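PDB 6G42: minor capsid protein from Cafeteriavirus-dependent mavirus, which forms the penton of the virophage capsid, a pentameric single jelly-roll protein that probably closes the fivefold vertices of the icosahedral shell. Local coordinates for residues I52-L65 and Q242-V255. Sequence-based numbering, arbitrary orientation.
Sequences IVEEFHLHKIRLPL and QQNNQDYNSILFRV
R62 and D247 form a salt bridge in which NE and NH2 both grip D247 OD2, the NE bond measuring 3.1 Å, with the acceptor in the guanidinium plane. The extended R62 chain runs over Y248, its CG 3.9 Å from the centroid of that ring, while Y104 adds a cation-pi contact. S250 OG hydrogen-bonds H59 ND1 at 2.8 Å; with CG anti to the backbone N (chi1 -166°), the H59 ring presents its edge to the serine. Strands 52-59 and 248-254 are antiparallel, with paired backbone bonds between F56 and F253 and between L58 and I251. A G1 beta bulge at K60 and I61, both facing N249, carries the pairing round the corner to L63 N, which bonds D247 O. On the apolar face, F253 CB sits over the F56 ring, 3.8 Å from its centroid, and I251 CD1 meets L63 CD1 at 3.6 Å. Beyond the corner, one water links P64 O with Q242 OE1, which also bonds Y240. The chemistry divides by face: F56, I251 and F253 pack inward on strand 236-239, whereas E55 hydrogen-bonds H203 and H57 hydrogen-bonds Y282, both of a neighbouring subunit, making the polar face part of the pentamer interface.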
loop_
_atom_site.group_PDB
_atom_site.type_symbol
_atom_site.label_atom_id
_atom_site.label_comp_id
_atom_site.label_asym_id
_atom_site.label_seq_id
_atom_site.Cartn_x
_atom_site.Cartn_y
_atom_site.Cartn_z
ATOM N N ILE C 52 15.909 -7.751 20.938
ATOM C CA ILE C 52 15.113 -6.997 19.962
ATOM C C ILE C 52 13.700 -6.767 20.497
ATOM O O ILE C 52 13.088 -7.672 21.078
ATOM C CB ILE C 52 15.084 -7.683 18.571
ATOM C CG1 ILE C 52 14.300 -6.846 17.560
ATOM C CG2 ILE C 52 14.494 -9.088 18.633
ATOM C CD1 ILE C 52 14.651 -7.181 16.125
ATOM N N VAL C 53 13.207 -5.540 20.318
ATOM C CA VAL C 53 11.841 -5.177 20.670
ATOM C C VAL C 53 10.954 -5.621 19.509
ATOM O O VAL C 53 10.932 -4.975 18.462
ATOM C CB VAL C 53 11.707 -3.658 20.930
ATOM C CG1 VAL C 53 10.265 -3.265 21.262
ATOM C CG2 VAL C 53 12.641 -3.240 22.062
ATOM N N GLU C 54 10.247 -6.734 19.704
ATOM C CA GLU C 54 9.340 -7.294 18.693
ATOM C C GLU C 54 8.130 -6.377 18.425
ATOM O O GLU C 54 7.802 -6.091 17.272
ATOM C CB GLU C 54 8.862 -8.681 19.145
ATOM C CG GLU C 54 7.888 -9.416 18.215
ATOM C CD GLU C 54 8.518 -9.926 16.927
ATOM O OE1 GLU C 54 9.770 -9.883 16.793
ATOM O OE2 GLU C 54 7.749 -10.385 16.043
ATOM N N GLU C 55 7.480 -5.919 19.491
ATOM C CA GLU C 55 6.213 -5.201 19.367
ATOM C C GLU C 55 5.924 -4.328 20.586
ATOM O O GLU C 55 6.210 -4.716 21.720
ATOM C CB GLU C 55 5.098 -6.232 19.132
ATOM C CG GLU C 55 3.658 -5.814 19.409
ATOM C CD GLU C 55 2.653 -6.914 19.060
ATOM O OE1 GLU C 55 3.005 -8.114 19.178
ATOM O OE2 GLU C 55 1.506 -6.585 18.680
ATOM N N PHE C 56 5.385 -3.137 20.335
ATOM C CA PHE C 56 4.742 -2.346 21.385
ATOM C C PHE C 56 3.451 -1.690 20.896
ATOM O O PHE C 56 3.184 -1.636 19.692
ATOM C CB PHE C 56 5.707 -1.334 22.041
ATOM C CG PHE C 56 6.130 -0.185 21.160
ATOM C CD1 PHE C 56 5.297 0.916 20.968
ATOM C CD2 PHE C 56 7.397 -0.163 20.590
ATOM C CE1 PHE C 56 5.699 1.984 20.178
ATOM C CE2 PHE C 56 7.809 0.907 19.807
ATOM C CZ PHE C 56 6.960 1.983 19.601
ATOM N N HIS C 57 2.658 -1.213 21.854
ATOM C CA HIS C 57 1.404 -0.512 21.576
ATOM C C HIS C 57 1.172 0.592 22.609
ATOM O O HIS C 57 1.046 0.315 23.793
ATOM C CB HIS C 57 0.243 -1.511 21.562
ATOM C CG HIS C 57 -1.029 -0.983 20.967
ATOM N ND1 HIS C 57 -1.084 0.098 20.115
ATOM C CD2 HIS C 57 -2.301 -1.427 21.079
ATOM C CE1 HIS C 57 -2.333 0.306 19.744
ATOM N NE2 HIS C 57 -3.092 -0.607 20.315
ATOM N N LEU C 58 1.154 1.840 22.152
ATOM C CA LEU C 58 0.925 2.997 23.016
ATOM C C LEU C 58 -0.529 3.410 22.825
ATOM O O LEU C 58 -0.852 4.271 22.003
ATOM C CB LEU C 58 1.887 4.144 22.669
ATOM C CG LEU C 58 3.347 3.755 22.400
ATOM C CD1 LEU C 58 4.163 4.988 22.055
ATOM C CD2 LEU C 58 3.978 3.012 23.570
ATOM N N HIS C 59 -1.408 2.760 23.581
ATOM C CA HIS C 59 -2.846 2.886 23.362
ATOM C C HIS C 59 -3.506 3.945 24.228
ATOM O O HIS C 59 -3.554 3.811 25.441
ATOM C CB HIS C 59 -3.507 1.538 23.606
ATOM C CG HIS C 59 -4.904 1.455 23.100
ATOM N ND1 HIS C 59 -5.272 1.913 21.856
ATOM C CD2 HIS C 59 -6.024 0.954 23.668
ATOM C CE1 HIS C 59 -6.563 1.703 21.679
ATOM N NE2 HIS C 59 -7.041 1.117 22.762
ATOM N N LYS C 60 -4.060 4.962 23.564
ATOM C CA LYS C 60 -4.653 6.140 24.198
ATOM C C LYS C 60 -3.634 6.977 24.979
ATOM O O LYS C 60 -3.574 6.962 26.219
ATOM C CB LYS C 60 -5.878 5.788 25.039
ATOM C CG LYS C 60 -6.842 4.909 24.276
ATOM C CD LYS C 60 -8.133 4.702 25.027
ATOM C CE LYS C 60 -8.913 3.570 24.397
ATOM N NZ LYS C 60 -10.253 3.465 25.020
ATOM N N ILE C 61 -2.843 7.705 24.197
ATOM C CA ILE C 61 -1.888 8.695 24.688
ATOM C C ILE C 61 -2.141 10.023 23.993
ATOM O O ILE C 61 -2.915 10.085 23.034
ATOM C CB ILE C 61 -0.443 8.274 24.393
ATOM C CG1 ILE C 61 -0.221 8.147 22.881
ATOM C CG2 ILE C 61 -0.131 6.961 25.093
ATOM C CD1 ILE C 61 1.231 8.129 22.502
ATOM N N ARG C 62 -1.470 11.071 24.468
ATOM C CA ARG C 62 -1.558 12.404 23.857
ATOM C C ARG C 62 -0.180 12.871 23.408
ATOM O O ARG C 62 0.808 12.656 24.107
ATOM C CB ARG C 62 -2.150 13.410 24.840
ATOM C CG ARG C 62 -2.846 14.564 24.147
ATOM C CD ARG C 62 -3.103 15.726 25.080
ATOM N NE ARG C 62 -3.939 16.744 24.445
ATOM C CZ ARG C 62 -4.181 17.958 24.944
ATOM N NH1 ARG C 62 -3.651 18.342 26.109
ATOM N NH2 ARG C 62 -4.960 18.805 24.270
ATOM N N LEU C 63 -0.122 13.506 22.240
ATOM C CA LEU C 63 1.128 14.037 21.702
ATOM C C LEU C 63 0.932 15.465 21.189
ATOM O O LEU C 63 -0.131 15.790 20.656
ATOM C CB LEU C 63 1.647 13.146 20.575
ATOM C CG LEU C 63 2.124 11.735 20.940
ATOM C CD1 LEU C 63 2.443 10.954 19.672
ATOM C CD2 LEU C 63 3.336 11.754 21.862
ATOM N N PRO C 64 1.955 16.327 21.356
ATOM C CA PRO C 64 1.855 17.679 20.815
ATOM C C PRO C 64 2.020 17.729 19.303
ATOM O O PRO C 64 2.725 16.899 18.720
ATOM C CB PRO C 64 2.994 18.425 21.511
ATOM C CG PRO C 64 3.983 17.374 21.876
ATOM C CD PRO C 64 3.169 16.150 22.178
ATOM N N LEU C 65 1.356 18.704 18.693
ATOM C CA LEU C 65 1.383 18.916 17.249
ATOM C C LEU C 65 2.331 20.038 16.792
ATOM O O LEU C 65 2.755 20.046 15.637
ATOM C CB LEU C 65 -0.035 19.212 16.751
ATOM C CG LEU C 65 -1.160 18.254 17.154
ATOM C CD1 LEU C 65 -2.390 18.510 16.299
ATOM C CD2 LEU C 65 -0.754 16.793 17.036
ATOM N N GLN C 242 3.356 12.786 11.809
ATOM C CA GLN C 242 2.041 13.359 12.067
ATOM C C GLN C 242 1.210 13.305 10.784
ATOM O O GLN C 242 1.493 14.025 9.821
ATOM C CB GLN C 242 2.169 14.792 12.584
ATOM C CG GLN C 242 0.890 15.376 13.178
ATOM C CD GLN C 242 0.396 14.635 14.418
ATOM O OE1 GLN C 242 1.178 14.316 15.321
ATOM N NE2 GLN C 242 -0.914 14.372 14.475
ATOM N N GLN C 243 0.190 12.446 10.791
ATOM C CA GLN C 243 -0.649 12.162 9.613
ATOM C C GLN C 243 -1.810 13.145 9.426
ATOM O O GLN C 243 -2.232 13.406 8.301
ATOM C CB GLN C 243 -1.233 10.749 9.725
ATOM C CG GLN C 243 -0.199 9.628 9.755
ATOM C CD GLN C 243 0.396 9.294 8.395
ATOM O OE1 GLN C 243 -0.136 9.685 7.350
ATOM N NE2 GLN C 243 1.505 8.552 8.402
ATOM N N ASN C 244 -2.323 13.668 10.536
ATOM C CA ASN C 244 -3.551 14.465 10.552
ATOM C C ASN C 244 -3.559 15.402 11.775
ATOM O O ASN C 244 -2.526 15.595 12.413
ATOM C CB ASN C 244 -4.755 13.515 10.557
ATOM C CG ASN C 244 -4.783 12.611 11.773
ATOM O OD1 ASN C 244 -3.872 12.630 12.602
ATOM N ND2 ASN C 244 -5.823 11.800 11.879
ATOM N N ASN C 245 -4.716 15.964 12.108
ATOM C CA ASN C 245 -4.837 16.897 13.228
ATOM C C ASN C 245 -5.307 16.217 14.530
ATOM O O ASN C 245 -6.133 16.764 15.261
ATOM C CB ASN C 245 -5.789 18.025 12.827
ATOM C CG ASN C 245 -5.804 19.161 13.827
ATOM O OD1 ASN C 245 -4.757 19.597 14.304
ATOM N ND2 ASN C 245 -6.995 19.637 14.162
ATOM N N GLN C 246 -4.770 15.033 14.817
ATOM C CA GLN C 246 -5.141 14.281 16.010
ATOM C C GLN C 246 -4.024 14.342 17.042
ATOM O O GLN C 246 -2.944 13.793 16.820
ATOM C CB GLN C 246 -5.428 12.820 15.667
ATOM C CG GLN C 246 -6.813 12.546 15.115
ATOM C CD GLN C 246 -7.144 11.058 15.138
ATOM O OE1 GLN C 246 -6.650 10.286 14.306
ATOM N NE2 GLN C 246 -7.972 10.643 16.096
ATOM N N ASP C 247 -4.291 15.019 18.158
ATOM C CA ASP C 247 -3.394 14.995 19.323
ATOM C C ASP C 247 -3.465 13.667 20.082
ATOM O O ASP C 247 -2.446 13.198 20.600
ATOM C CB ASP C 247 -3.584 16.204 20.266
ATOM C CG ASP C 247 -5.048 16.511 20.602
ATOM O OD1 ASP C 247 -5.950 16.258 19.769
ATOM O OD2 ASP C 247 -5.289 17.056 21.700
ATOM N N TYR C 248 -4.650 13.058 20.142
ATOM C CA TYR C 248 -4.818 11.759 20.797
ATOM C C TYR C 248 -4.595 10.619 19.802
ATOM O O TYR C 248 -5.244 10.567 18.757
ATOM C CB TYR C 248 -6.197 11.645 21.434
ATOM C CG TYR C 248 -6.403 12.592 22.588
ATOM C CD1 TYR C 248 -6.765 13.917 22.360
ATOM C CD2 TYR C 248 -6.243 12.169 23.914
ATOM C CE1 TYR C 248 -6.961 14.798 23.410
ATOM C CE2 TYR C 248 -6.436 13.046 24.976
ATOM C CZ TYR C 248 -6.797 14.364 24.717
ATOM O OH TYR C 248 -6.996 15.267 25.740
ATOM N N ASN C 249 -3.683 9.711 20.147
ATOM C CA ASN C 249 -3.231 8.666 19.235
ATOM C C ASN C 249 -3.184 7.282 19.882
ATOM O O ASN C 249 -3.197 7.131 21.103
ATOM C CB ASN C 249 -1.843 9.007 18.674
ATOM C CG ASN C 249 -1.859 10.234 17.781
ATOM O OD1 ASN C 249 -2.286 10.172 16.633
ATOM N ND2 ASN C 249 -1.393 11.359 18.305
ATOM N N SER C 250 -3.145 6.281 19.009
ATOM C CA SER C 250 -2.957 4.888 19.366
ATOM C C SER C 250 -1.845 4.416 18.439
ATOM O O SER C 250 -2.057 4.288 17.241
ATOM C CB SER C 250 -4.252 4.106 19.135
ATOM O OG SER C 250 -4.109 2.740 19.474
ATOM N N ILE C 251 -0.655 4.204 18.992
ATOM C CA ILE C 251 0.547 3.968 18.190
ATOM C C ILE C 251 1.006 2.519 18.293
ATOM O O ILE C 251 1.505 2.094 19.327
ATOM C CB ILE C 251 1.677 4.925 18.597
ATOM C CG1 ILE C 251 1.238 6.371 18.319
ATOM C CG2 ILE C 251 2.953 4.599 17.827
ATOM C CD1 ILE C 251 2.184 7.436 18.836
ATOM N N LEU C 252 0.839 1.782 17.200
ATOM C CA LEU C 252 1.246 0.384 17.111
ATOM C C LEU C 252 2.581 0.248 16.365
ATOM O O LEU C 252 2.800 0.903 15.337
ATOM C CB LEU C 252 0.159 -0.414 16.386
ATOM C CG LEU C 252 0.352 -1.917 16.203
ATOM C CD1 LEU C 252 0.399 -2.618 17.556
ATOM C CD2 LEU C 252 -0.769 -2.477 15.337
ATOM N N PHE C 253 3.467 -0.588 16.911
ATOM C CA PHE C 253 4.707 -0.989 16.243
ATOM C C PHE C 253 4.842 -2.519 16.251
ATOM O O PHE C 253 4.599 -3.165 17.272
ATOM C CB PHE C 253 5.925 -0.341 16.908
ATOM C CG PHE C 253 7.236 -0.916 16.443
ATOM C CD1 PHE C 253 7.691 -0.681 15.153
ATOM C CD2 PHE C 253 7.999 -1.723 17.281
ATOM C CE1 PHE C 253 8.890 -1.223 14.711
ATOM C CE2 PHE C 253 9.200 -2.263 16.843
ATOM C CZ PHE C 253 9.646 -2.015 15.556
ATOM N N ARG C 254 5.212 -3.075 15.097
ATOM C CA ARG C 254 5.540 -4.494 14.934
ATOM C C ARG C 254 6.753 -4.607 14.003
ATOM O O ARG C 254 6.780 -3.978 12.948
ATOM C CB ARG C 254 4.345 -5.245 14.352
ATOM C CG ARG C 254 3.157 -5.361 15.301
ATOM C CD ARG C 254 1.931 -5.944 14.614
ATOM N NE ARG C 254 1.245 -4.975 13.749
ATOM C CZ ARG C 254 0.157 -5.236 13.020
ATOM N NH1 ARG C 254 -0.406 -6.445 13.032
ATOM N NH2 ARG C 254 -0.382 -4.275 12.273
ATOM N N VAL C 255 7.749 -5.410 14.377
ATOM C CA VAL C 255 9.053 -5.414 13.680
ATOM C C VAL C 255 9.046 -6.199 12.343
ATOM O O VAL C 255 9.762 -7.181 12.155
ATOM C CB VAL C 255 10.215 -5.830 14.642
ATOM C CG1 VAL C 255 10.230 -7.326 14.961
ATOM C CG2 VAL C 255 11.565 -5.368 14.105
HETATM O O HOH W 1 2.980 15.938 16.298
#